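Long-range contact in HTH-type transcriptional regulator LysG (Mycobacterium tuberculosis, PDB 3ISP), which probably activates expression of the exporter LysE and represses its own gene, acting as a homodimeric, DNA-binding LysR-type transcriptional regulator: residues Leu166-Leu178 and Leu249-His261. Sequence-based numbering, arbitrary orientation.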
# COMPACT_ATOMS: atom_id res chain seq x y z
N LEU A 166 16.86 -25.79 6.57
CA LEU A 166 18.21 -25.80 7.14
C LEU A 166 18.92 -24.50 6.85
O LEU A 166 18.89 -24.04 5.71
CB LEU A 166 19.03 -26.94 6.54
CG LEU A 166 18.28 -28.28 6.62
CD1 LEU A 166 19.04 -29.42 5.96
CD2 LEU A 166 18.02 -28.58 8.08
N PRO A 167 19.55 -23.89 7.86
CA PRO A 167 20.33 -22.66 7.65
C PRO A 167 21.67 -23.02 7.01
O PRO A 167 22.48 -23.67 7.67
CB PRO A 167 20.58 -22.15 9.07
CG PRO A 167 19.93 -23.16 10.00
CD PRO A 167 19.70 -24.41 9.22
N VAL A 168 21.90 -22.62 5.76
CA VAL A 168 23.09 -23.09 5.07
C VAL A 168 23.91 -22.00 4.38
O VAL A 168 23.52 -20.83 4.34
CB VAL A 168 22.75 -24.22 4.07
CG1 VAL A 168 22.45 -25.49 4.79
CG2 VAL A 168 21.59 -23.81 3.19
N ALA A 169 25.06 -22.43 3.85
CA ALA A 169 26.00 -21.56 3.14
C ALA A 169 27.11 -22.43 2.58
O ALA A 169 27.22 -23.61 2.92
CB ALA A 169 26.59 -20.52 4.08
N SER A 170 27.93 -21.85 1.71
CA SER A 170 29.07 -22.55 1.15
C SER A 170 30.22 -22.48 2.13
O SER A 170 30.26 -21.59 2.99
CB SER A 170 29.47 -21.91 -0.16
OG SER A 170 29.99 -20.62 0.09
N ARG A 171 31.17 -23.40 2.01
CA ARG A 171 32.29 -23.48 2.94
C ARG A 171 33.14 -22.20 2.95
O ARG A 171 33.53 -21.72 4.03
CB ARG A 171 33.16 -24.71 2.67
CG ARG A 171 32.37 -25.94 2.30
CD ARG A 171 33.08 -27.22 2.68
NE ARG A 171 32.24 -28.39 2.43
CZ ARG A 171 32.15 -29.44 3.23
NH1 ARG A 171 32.85 -29.48 4.36
NH2 ARG A 171 31.35 -30.46 2.92
N PRO A 172 33.44 -21.65 1.76
CA PRO A 172 34.11 -20.35 1.71
C PRO A 172 33.38 -19.31 2.56
O PRO A 172 34.03 -18.61 3.33
CB PRO A 172 34.04 -19.98 0.23
CG PRO A 172 34.08 -21.30 -0.46
CD PRO A 172 33.29 -22.24 0.41
N PHE A 173 32.06 -19.23 2.44
CA PHE A 173 31.30 -18.30 3.29
C PHE A 173 31.51 -18.54 4.78
O PHE A 173 31.67 -17.59 5.55
CB PHE A 173 29.80 -18.28 2.99
CG PHE A 173 29.05 -17.33 3.87
CD1 PHE A 173 28.91 -15.99 3.52
CD2 PHE A 173 28.57 -17.74 5.10
CE1 PHE A 173 28.25 -15.10 4.35
CE2 PHE A 173 27.92 -16.85 5.94
CZ PHE A 173 27.76 -15.52 5.56
N VAL A 174 31.49 -19.81 5.20
CA VAL A 174 31.73 -20.14 6.60
C VAL A 174 33.13 -19.74 7.04
O VAL A 174 33.28 -19.07 8.06
CB VAL A 174 31.51 -21.63 6.91
CG1 VAL A 174 32.03 -21.95 8.30
CG2 VAL A 174 30.03 -21.97 6.82
N GLN A 175 34.14 -20.14 6.27
CA GLN A 175 35.52 -19.70 6.54
C GLN A 175 35.58 -18.20 6.78
O GLN A 175 36.05 -17.75 7.82
CB GLN A 175 36.47 -20.06 5.39
CG GLN A 175 37.17 -21.44 5.50
CD GLN A 175 38.12 -21.55 6.70
OE1 GLN A 175 39.33 -21.77 6.55
NE2 GLN A 175 37.56 -21.40 7.91
N ARG A 176 35.10 -17.42 5.82
CA ARG A 176 35.27 -15.98 5.92
C ARG A 176 34.46 -15.38 7.08
O ARG A 176 34.93 -14.48 7.76
CB ARG A 176 34.95 -15.29 4.58
CG ARG A 176 35.03 -13.75 4.58
CD ARG A 176 36.42 -13.23 4.98
NE ARG A 176 36.42 -11.81 5.35
CZ ARG A 176 35.80 -11.31 6.42
NH1 ARG A 176 35.11 -12.11 7.23
NH2 ARG A 176 35.84 -10.01 6.69
N HIS A 177 33.26 -15.90 7.32
CA HIS A 177 32.33 -15.20 8.21
C HIS A 177 31.93 -15.97 9.46
O HIS A 177 31.50 -15.38 10.45
CB HIS A 177 31.09 -14.76 7.44
CG HIS A 177 31.40 -13.90 6.25
ND1 HIS A 177 31.64 -12.55 6.35
CD2 HIS A 177 31.50 -14.21 4.93
CE1 HIS A 177 31.87 -12.06 5.14
NE2 HIS A 177 31.79 -13.04 4.27
N LEU A 178 32.07 -17.29 9.42
CA LEU A 178 31.66 -18.13 10.55
C LEU A 178 32.74 -19.14 10.90
O LEU A 178 32.45 -20.32 11.13
CB LEU A 178 30.35 -18.84 10.23
CG LEU A 178 29.27 -17.88 9.74
CD1 LEU A 178 28.11 -18.67 9.17
CD2 LEU A 178 28.83 -16.97 10.87
N LEU A 249 24.78 -30.58 0.25
CA LEU A 249 25.39 -31.08 1.48
C LEU A 249 26.28 -32.29 1.16
O LEU A 249 27.26 -32.56 1.86
CB LEU A 249 24.31 -31.41 2.52
CG LEU A 249 23.94 -30.37 3.59
CD1 LEU A 249 24.64 -29.04 3.41
CD2 LEU A 249 22.42 -30.19 3.69
N ALA A 250 25.93 -33.02 0.11
CA ALA A 250 26.73 -34.17 -0.32
C ALA A 250 27.95 -33.67 -1.08
O ALA A 250 29.08 -33.90 -0.66
CB ALA A 250 25.88 -35.11 -1.18
N ASP A 251 27.71 -33.00 -2.20
CA ASP A 251 28.70 -32.18 -2.93
C ASP A 251 29.82 -31.58 -2.09
O ASP A 251 30.93 -31.42 -2.57
CB ASP A 251 27.99 -31.00 -3.59
CG ASP A 251 27.53 -31.30 -4.99
OD1 ASP A 251 27.77 -32.42 -5.46
OD2 ASP A 251 26.94 -30.40 -5.62
N GLY A 252 29.51 -31.19 -0.87
CA GLY A 252 30.41 -30.35 -0.11
C GLY A 252 30.11 -28.90 -0.43
O GLY A 252 30.54 -28.00 0.28
N SER A 253 29.34 -28.67 -1.49
CA SER A 253 29.00 -27.32 -1.94
C SER A 253 28.33 -26.44 -0.86
O SER A 253 28.58 -25.23 -0.82
CB SER A 253 28.11 -27.38 -3.18
OG SER A 253 28.51 -28.41 -4.06
N PHE A 254 27.48 -27.04 -0.01
CA PHE A 254 26.90 -26.34 1.13
C PHE A 254 27.35 -26.95 2.44
O PHE A 254 27.64 -28.14 2.49
CB PHE A 254 25.37 -26.44 1.11
CG PHE A 254 24.69 -25.46 0.21
CD1 PHE A 254 25.33 -24.31 -0.20
CD2 PHE A 254 23.39 -25.68 -0.19
CE1 PHE A 254 24.69 -23.41 -1.03
CE2 PHE A 254 22.74 -24.80 -1.01
CZ PHE A 254 23.39 -23.66 -1.43
N VAL A 255 27.38 -26.15 3.50
CA VAL A 255 27.48 -26.68 4.86
C VAL A 255 26.49 -26.02 5.82
O VAL A 255 26.27 -24.80 5.78
CB VAL A 255 28.90 -26.53 5.45
CG1 VAL A 255 29.89 -27.37 4.69
CG2 VAL A 255 29.30 -25.06 5.49
N ARG A 256 25.90 -26.82 6.72
CA ARG A 256 25.05 -26.26 7.76
C ARG A 256 25.81 -25.26 8.62
O ARG A 256 26.81 -25.60 9.22
CB ARG A 256 24.46 -27.35 8.64
CG ARG A 256 23.33 -28.13 8.00
CD ARG A 256 22.65 -29.04 9.02
NE ARG A 256 21.87 -28.30 10.00
CZ ARG A 256 20.80 -28.80 10.63
NH1 ARG A 256 20.40 -30.03 10.37
NH2 ARG A 256 20.14 -28.06 11.52
N VAL A 257 25.30 -24.04 8.65
CA VAL A 257 25.79 -22.95 9.48
C VAL A 257 25.63 -23.23 10.98
O VAL A 257 26.41 -22.76 11.80
CB VAL A 257 25.01 -21.68 9.12
CG1 VAL A 257 24.87 -20.74 10.32
CG2 VAL A 257 25.66 -21.00 7.91
N CYS A 258 24.59 -23.97 11.33
CA CYS A 258 24.39 -24.37 12.72
C CYS A 258 23.39 -25.52 12.86
O CYS A 258 22.78 -25.96 11.88
CB CYS A 258 24.01 -23.17 13.62
SG CYS A 258 22.31 -22.54 13.46
N ASP A 259 23.22 -25.99 14.09
CA ASP A 259 22.53 -27.24 14.36
C ASP A 259 21.00 -27.09 14.40
O ASP A 259 20.27 -28.09 14.40
CB ASP A 259 23.03 -27.79 15.69
CG ASP A 259 23.11 -29.29 15.70
OD1 ASP A 259 23.06 -29.88 14.59
OD2 ASP A 259 23.20 -29.87 16.80
N ILE A 260 20.52 -25.85 14.41
CA ILE A 260 19.09 -25.57 14.49
C ILE A 260 18.39 -25.65 13.14
O ILE A 260 19.01 -25.50 12.10
CB ILE A 260 18.86 -24.17 15.02
CG1 ILE A 260 19.78 -23.89 16.21
CG2 ILE A 260 17.39 -23.98 15.39
CD1 ILE A 260 19.53 -22.57 16.86
N HIS A 261 17.08 -25.89 13.16
CA HIS A 261 16.28 -25.87 11.93
C HIS A 261 14.89 -25.26 12.14
O HIS A 261 14.51 -24.89 13.25
CB HIS A 261 16.18 -27.28 11.33
CG HIS A 261 15.60 -28.30 12.26
ND1 HIS A 261 14.32 -28.22 12.76
CD2 HIS A 261 16.12 -29.44 12.76
CE1 HIS A 261 14.08 -29.26 13.54
NE2 HIS A 261 15.16 -30.02 13.55
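Pro167 and Ala169 run antiparallel to Val255 and Val257, joined by three backbone hydrogen bonds, one of them weak. Val255 N donates to Ala169 O at 2.6 Å, with an N-H...O angle of 172°. The return bond from Ala169 N to Val255 O is the weak one. Val257 N donates to Pro167 O at 3.0 Å. Beyond Val257 the second chain leaves the strand as a short loop and returns beside Leu166 at His261. At the other end the first chain turns into helix 171-177. Ser170 is its N-cap, its OG accepting a weak bond from Phe173 N.

The side chain of Arg171 crosses that of Val255 at about a right angle. It is extended from CG to NE, and NE meets a lone pair of Gly252 O at 2.8 Å, in the plane of both groups. Val255 CG1 lies over the centre of the guanidinium, 3.3 Å above its plane. The other branch, CG2, meets CG2 of Val174. Gly252 has positive phi and follows the end of helix 242-251.

These strands, 155-169 and 255-271, are neighbours in the mixed sheet of the LysR substrate-binding domain, which has the periplasmic-binding-protein fold. Strand 238-241 flanks the first of them on its other edge.

On one side of the pair, Val257 CG2 touches both Ala169 CB, at 4.0 Å, and Leu178 CD1, at 3.6 Å, in well-separated directions. On the other, Val168 CG2 touches the Phe254 ring at CD2. Phe240 packs edge-to-face with that ring. Leu166 CD2 lies 3.6 Å above one face of the Arg256 guanidinium, offset toward its rim. A bend at chi3 (70°) turns this guanidinium toward the loop that follows, where NE donates to Cys258 O at 3.1 Å and NH2 bonds weakly to Ile260 O.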